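Local coordinates for protein alkaline phosphatase (Antarctic bacterium, PDB 2W5V) that probably hydrolyses phosphate monoesters as an alkaline phosphatase, using two zinc ions and one magnesium ion at its active site, at residues V127-S132 with E254-D259; I38-D43 with V296-D301. The protein carries 1 engineered substitution. All coordinates share one frame; numbering follows the deposited sequence.

Contact 1 of 2, residues V127-S132 with E254-D259; sequences VVATSS and EGSQID. With MG (magnesium ion), chain I; ZN (zinc ion), chain G.
Ser256 pushes its hydroxyl into the corner where the chain bends at Thr130 and Ser131. Its OG lies on the side of its own backbone N, opposite the carbonyl carbon (chi1 -50°), and accepts the backbone N-H of Thr130 at 3.0 Å from N and, weakly, that of Ser131. The same OG donates to Glu254 OE1 at 2.6 Å, meeting that oxygen from above the carboxylate plane. Glu254 runs out extended alongside Ala129, whose CB approaches its OE1. The other oxygen, OE2, binds magnesium at 2.1 Å, while water 2, a magnesium ligand, donates to OE1 and to Ser131 OG. The segments run off the C-terminal ends of parallel neighbours, strands 124-129 and 249-255, in the central sheet of the alkaline phosphatase fold, where metal ligands gather; Glu254 N bonds to Val128 O at 2.9 Å. With an alanine at Ser256, the N-H groups of Thr130 and Ser131 would probably lose this acceptor and the Glu254 carboxylate would be freer to turn beside the magnesium. Gln257 reaches back, extended beyond CG, and its NE2 donates to Thr130 O at 3.1 Å, from above the carbonyl plane; Tyr269 and the carbonyl of Met220 hold the same amide. Water 1 links Thr130 OG1 to Gln257 N. At the start of helix 258-263, Asp259 grips a zinc ion with both carboxylate oxygens, OD2 at 2.3 Å.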
loop_
_atom_site.group_PDB
_atom_site.type_symbol
_atom_site.label_atom_id
_atom_site.label_comp_id
_atom_site.label_asym_id
_atom_site.label_seq_id
_atom_site.Cartn_x
_atom_site.Cartn_y
_atom_site.Cartn_z
ATOM N N VAL B 127 -15.140 5.043 -22.168
ATOM C CA VAL B 127 -15.357 5.110 -20.733
ATOM C C VAL B 127 -16.403 4.082 -20.300
ATOM O O VAL B 127 -17.515 4.046 -20.840
ATOM C CB VAL B 127 -15.800 6.516 -20.324
ATOM C CG1 VAL B 127 -16.263 6.529 -18.889
ATOM C CG2 VAL B 127 -14.658 7.502 -20.531
ATOM N N VAL B 128 -16.040 3.243 -19.338
ATOM C CA VAL B 128 -16.936 2.214 -18.816
ATOM C C VAL B 128 -17.073 2.387 -17.307
ATOM O O VAL B 128 -16.094 2.742 -16.637
ATOM C CB VAL B 128 -16.399 0.798 -19.139
ATOM C CG1 VAL B 128 -17.212 -0.266 -18.422
ATOM C CG2 VAL B 128 -16.404 0.563 -20.642
ATOM N N ALA B 129 -18.273 2.152 -16.770
ATOM C CA ALA B 129 -18.519 2.322 -15.337
ATOM C C ALA B 129 -19.686 1.463 -14.851
ATOM O O ALA B 129 -20.590 1.170 -15.624
ATOM C CB ALA B 129 -18.797 3.778 -15.030
ATOM N N THR B 130 -19.680 1.084 -13.571
ATOM C CA THR B 130 -20.802 0.330 -13.002
ATOM C C THR B 130 -21.789 1.246 -12.285
ATOM O O THR B 130 -22.860 0.814 -11.862
ATOM C CB THR B 130 -20.354 -0.805 -12.055
ATOM O OG1 THR B 130 -19.591 -0.258 -10.974
ATOM C CG2 THR B 130 -19.510 -1.822 -12.803
ATOM N N SER B 131 -21.420 2.513 -12.147
ATOM C CA SER B 131 -22.355 3.527 -11.678
ATOM C C SER B 131 -23.096 4.089 -12.886
ATOM O O SER B 131 -22.975 3.580 -14.002
ATOM C CB SER B 131 -21.598 4.668 -10.990
ATOM O OG SER B 131 -20.627 5.228 -11.870
ATOM N N SER B 132 -23.862 5.149 -12.666
ATOM C CA SER B 132 -24.362 5.922 -13.791
ATOM C C SER B 132 -23.162 6.436 -14.575
ATOM O O SER B 132 -22.101 6.716 -14.002
ATOM C CB SER B 132 -25.212 7.093 -13.297
ATOM O OG SER B 132 -25.410 8.047 -14.326
ATOM N N GLU B 254 -14.190 1.734 -14.727
ATOM C CA GLU B 254 -14.279 1.933 -13.291
ATOM C C GLU B 254 -15.061 0.833 -12.597
ATOM O O GLU B 254 -16.181 0.516 -12.998
ATOM C CB GLU B 254 -14.932 3.277 -12.972
ATOM C CG GLU B 254 -14.989 3.544 -11.480
ATOM C CD GLU B 254 -15.990 4.605 -11.097
ATOM O OE1 GLU B 254 -16.903 4.894 -11.894
ATOM O OE2 GLU B 254 -15.866 5.137 -9.980
ATOM N N GLY B 255 -14.461 0.250 -11.560
ATOM C CA GLY B 255 -15.206 -0.555 -10.607
ATOM C C GLY B 255 -15.833 0.412 -9.616
ATOM O O GLY B 255 -15.274 0.689 -8.552
ATOM N N SER B 256 -17.001 0.930 -9.976
ATOM C CA SER B 256 -17.590 2.087 -9.304
ATOM C C SER B 256 -18.115 1.809 -7.895
ATOM O O SER B 256 -18.123 2.705 -7.038
ATOM C CB SER B 256 -18.745 2.638 -10.152
ATOM O OG SER B 256 -18.360 2.819 -11.507
ATOM N N GLN B 257 -18.574 0.585 -7.656
ATOM C CA GLN B 257 -19.379 0.325 -6.464
ATOM C C GLN B 257 -18.602 -0.195 -5.264
ATOM O O GLN B 257 -19.181 -0.433 -4.199
ATOM C CB GLN B 257 -20.565 -0.587 -6.790
ATOM C CG GLN B 257 -21.474 -0.003 -7.863
ATOM C CD GLN B 257 -22.778 -0.750 -8.005
ATOM O OE1 GLN B 257 -23.271 -1.353 -7.049
ATOM N NE2 GLN B 257 -23.348 -0.719 -9.203
ATOM N N ILE B 258 -17.292 -0.360 -5.424
ATOM C CA ILE B 258 -16.456 -0.701 -4.289
ATOM C C ILE B 258 -16.630 0.375 -3.214
ATOM O O ILE B 258 -16.715 0.084 -2.016
ATOM C CB ILE B 258 -14.978 -0.811 -4.697
ATOM C CG1 ILE B 258 -14.805 -1.923 -5.744
ATOM C CG2 ILE B 258 -14.113 -1.079 -3.469
ATOM C CD1 ILE B 258 -13.539 -1.791 -6.599
ATOM N N ASP B 259 -16.702 1.621 -3.658
ATOM C CA ASP B 259 -16.891 2.771 -2.775
ATOM C C ASP B 259 -18.194 2.650 -1.971
ATOM O O ASP B 259 -18.240 2.947 -0.779
ATOM C CB ASP B 259 -16.900 4.044 -3.633
ATOM C CG ASP B 259 -17.099 5.312 -2.816
ATOM O OD1 ASP B 259 -16.326 5.555 -1.877
ATOM O OD2 ASP B 259 -18.026 6.079 -3.130
HETATM MG MG MG I . -16.723 6.623 -8.770
HETATM ZN ZN ZN G . -17.545 7.815 -1.735
HETATM O O HOH W 1 -18.337 -2.016 -9.068
HETATM O O HOH W 2 -18.244 6.867 -10.463
HETATM O O HOH W 3 -17.962 5.268 -7.565
HETATM O O HOH W 4 -19.537 9.171 -2.649
HETATM O O HOH W 5 -17.841 8.380 -7.779
#

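Contact 2 of 2, residues I38-D43 with V296-D301; sequences ILLISD and VIVTSD. With ZN (zinc ion), chain H; MG (magnesium ion), chain I.
Asp43 and Asp301 meet over a zinc ion, Asp43 OD1 and Asp301 OD2 each binding it at 2.0 Å, with their carboxylate planes 83° apart. They sit at the C-terminal end of two parallel strands, 36-42 and 294-299, at the centre of the alkaline phosphatase sheet. Asp43 also holds magnesium, through OD2 at 2.1 Å, so one carboxylate bridges two metals; the cations probably offset the repulsion between the acidic groups. His302 is another zinc ligand. Asp43 CG stands opposite its backbone N (chi1 -161°), which carries the carboxylate across to the metals, while Gly44 N bonds to Asp301 OD1 and helps fix that group's rotation. Behind the aspartates, Ser42 OG lies 2.8 Å from Ser300 OG, with Thr299 O also within its reach, and Ser300 OG bonds to the carbonyl of Ala45. Further back the backbones form a regular parallel ladder: Ile38 O accepts from Ile297 N, Ile297 O from Leu40 N, Leu40 O from Thr299 N and Thr299 O from Ser42 N, the first three bonds running almost straight off the carbonyls. On one face Leu40 CD1 packs on Val298 CG2 at 4.0 Å, and both side chains touch Phe277 of helix 267-291. On the other face, where Phe141 touches Leu39, the leucine's CD1 lies across the branch of Ile297, 3.7 Å from CG2.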
loop_
_atom_site.group_PDB
_atom_site.type_symbol
_atom_site.label_atom_id
_atom_site.label_comp_id
_atom_site.label_asym_id
_atom_site.label_seq_id
_atom_site.Cartn_x
_atom_site.Cartn_y
_atom_site.Cartn_z
ATOM N N ILE B 38 -4.901 1.693 -21.019
ATOM C CA ILE B 38 -6.115 1.336 -20.301
ATOM C C ILE B 38 -5.934 1.744 -18.845
ATOM O O ILE B 38 -5.004 1.296 -18.181
ATOM C CB ILE B 38 -6.389 -0.170 -20.379
ATOM C CG1 ILE B 38 -6.541 -0.613 -21.842
ATOM C CG2 ILE B 38 -7.627 -0.514 -19.562
ATOM C CD1 ILE B 38 -6.479 -2.120 -22.036
ATOM N N LEU B 39 -6.803 2.623 -18.361
ATOM C CA LEU B 39 -6.740 3.082 -16.982
ATOM C C LEU B 39 -7.929 2.526 -16.198
ATOM O O LEU B 39 -9.076 2.862 -16.477
ATOM C CB LEU B 39 -6.745 4.609 -16.948
ATOM C CG LEU B 39 -6.872 5.212 -15.556
ATOM C CD1 LEU B 39 -5.701 4.777 -14.672
ATOM C CD2 LEU B 39 -6.951 6.721 -15.660
ATOM N N LEU B 40 -7.661 1.645 -15.241
ATOM C CA LEU B 40 -8.736 1.034 -14.464
ATOM C C LEU B 40 -8.734 1.648 -13.079
ATOM O O LEU B 40 -7.700 1.708 -12.412
ATOM C CB LEU B 40 -8.547 -0.480 -14.364
ATOM C CG LEU B 40 -8.382 -1.202 -15.702
ATOM C CD1 LEU B 40 -7.937 -2.622 -15.504
ATOM C CD2 LEU B 40 -9.676 -1.160 -16.465
ATOM N N ILE B 41 -9.894 2.121 -12.660
ATOM C CA ILE B 41 -10.021 2.821 -11.399
ATOM C C ILE B 41 -10.989 2.063 -10.508
ATOM O O ILE B 41 -12.150 1.852 -10.866
ATOM C CB ILE B 41 -10.558 4.247 -11.612
ATOM C CG1 ILE B 41 -9.593 5.063 -12.475
ATOM C CG2 ILE B 41 -10.810 4.934 -10.276
ATOM C CD1 ILE B 41 -10.107 6.463 -12.803
ATOM N N SER B 42 -10.499 1.649 -9.350
ATOM C CA SER B 42 -11.343 1.033 -8.338
ATOM C C SER B 42 -11.707 2.127 -7.347
ATOM O O SER B 42 -10.873 2.552 -6.540
ATOM C CB SER B 42 -10.577 -0.080 -7.622
ATOM O OG SER B 42 -9.262 0.346 -7.289
ATOM N N ASP B 43 -12.947 2.591 -7.409
ATOM C CA ASP B 43 -13.358 3.696 -6.558
ATOM C C ASP B 43 -13.426 3.261 -5.096
ATOM O O ASP B 43 -14.153 2.334 -4.753
ATOM C CB ASP B 43 -14.704 4.273 -7.013
ATOM C CG ASP B 43 -14.930 5.672 -6.479
ATOM O OD1 ASP B 43 -14.730 5.865 -5.265
ATOM O OD2 ASP B 43 -15.271 6.583 -7.264
ATOM N N VAL B 296 -1.239 -0.764 -19.136
ATOM C CA VAL B 296 -2.372 -0.903 -18.236
ATOM C C VAL B 296 -2.015 -0.302 -16.889
ATOM O O VAL B 296 -1.024 -0.692 -16.271
ATOM C CB VAL B 296 -2.744 -2.374 -18.026
ATOM C CG1 VAL B 296 -3.906 -2.484 -17.057
ATOM C CG2 VAL B 296 -3.075 -3.049 -19.360
ATOM N N ILE B 297 -2.827 0.652 -16.443
ATOM C CA ILE B 297 -2.636 1.300 -15.156
ATOM C C ILE B 297 -3.845 1.026 -14.278
ATOM O O ILE B 297 -4.984 1.195 -14.711
ATOM C CB ILE B 297 -2.504 2.827 -15.304
ATOM C CG1 ILE B 297 -1.335 3.177 -16.230
ATOM C CG2 ILE B 297 -2.332 3.478 -13.933
ATOM C CD1 ILE B 297 -1.491 4.537 -16.889
ATOM N N VAL B 298 -3.590 0.595 -13.049
ATOM C CA VAL B 298 -4.657 0.325 -12.086
ATOM C C VAL B 298 -4.420 1.148 -10.829
ATOM O O VAL B 298 -3.333 1.096 -10.235
ATOM C CB VAL B 298 -4.696 -1.160 -11.666
ATOM C CG1 VAL B 298 -5.748 -1.365 -10.583
ATOM C CG2 VAL B 298 -4.978 -2.073 -12.870
ATOM N N THR B 299 -5.425 1.904 -10.409
ATOM C CA THR B 299 -5.293 2.658 -9.167
ATOM C C THR B 299 -6.671 2.951 -8.598
ATOM O O THR B 299 -7.671 2.504 -9.152
ATOM C CB THR B 299 -4.493 3.969 -9.367
ATOM O OG1 THR B 299 -4.103 4.494 -8.091
ATOM C CG2 THR B 299 -5.321 5.014 -10.105
ATOM N N SER B 300 -6.721 3.708 -7.509
ATOM C CA SER B 300 -7.990 4.127 -6.909
ATOM C C SER B 300 -7.955 5.636 -6.704
ATOM O O SER B 300 -6.890 6.250 -6.744
ATOM C CB SER B 300 -8.200 3.453 -5.549
ATOM O OG SER B 300 -7.900 2.063 -5.610
ATOM N N ASP B 301 -9.111 6.231 -6.447
ATOM C CA ASP B 301 -9.164 7.670 -6.222
ATOM C C ASP B 301 -8.913 8.022 -4.756
ATOM O O ASP B 301 -8.423 9.104 -4.460
ATOM C CB ASP B 301 -10.482 8.276 -6.759
ATOM C CG ASP B 301 -11.732 7.632 -6.159
ATOM O OD1 ASP B 301 -11.629 6.509 -5.615
ATOM O OD2 ASP B 301 -12.823 8.260 -6.237
HETATM ZN ZN ZN H . -14.367 7.823 -5.017
HETATM MG MG MG I . -16.723 6.623 -8.770
HETATM O O HOH W 3 -17.962 5.268 -7.565
HETATM O O HOH W 2 -18.244 6.867 -10.463
HETATM O O HOH W 5 -17.841 8.380 -7.779
#

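Contacts 1 and 2 lie side by side in one sheet, their centres about 11 Å apart, because strand 249-255 of contact 1 neighbours strand 36-42 of contact 2. Gly255 N probably bonds to Ile41 O at 2.9 Å, joining them beside the metal ligands. Magnesium is their shared centre: Glu254 OE2 and Asp43 OD2 approach to 3.1 Å because both bind it, Thr137 adds a further ligand, and waters 2, 3 and 5 complete the shell. Each contact also serves a different zinc, contact 1 through Asp259 and contact 2 through the Asp43–Asp301 pair. Asp259 CB packs 3.3 Å from Asp43 OD1. Ser84, present as phosphoserine, is a ligand of both zinc ions.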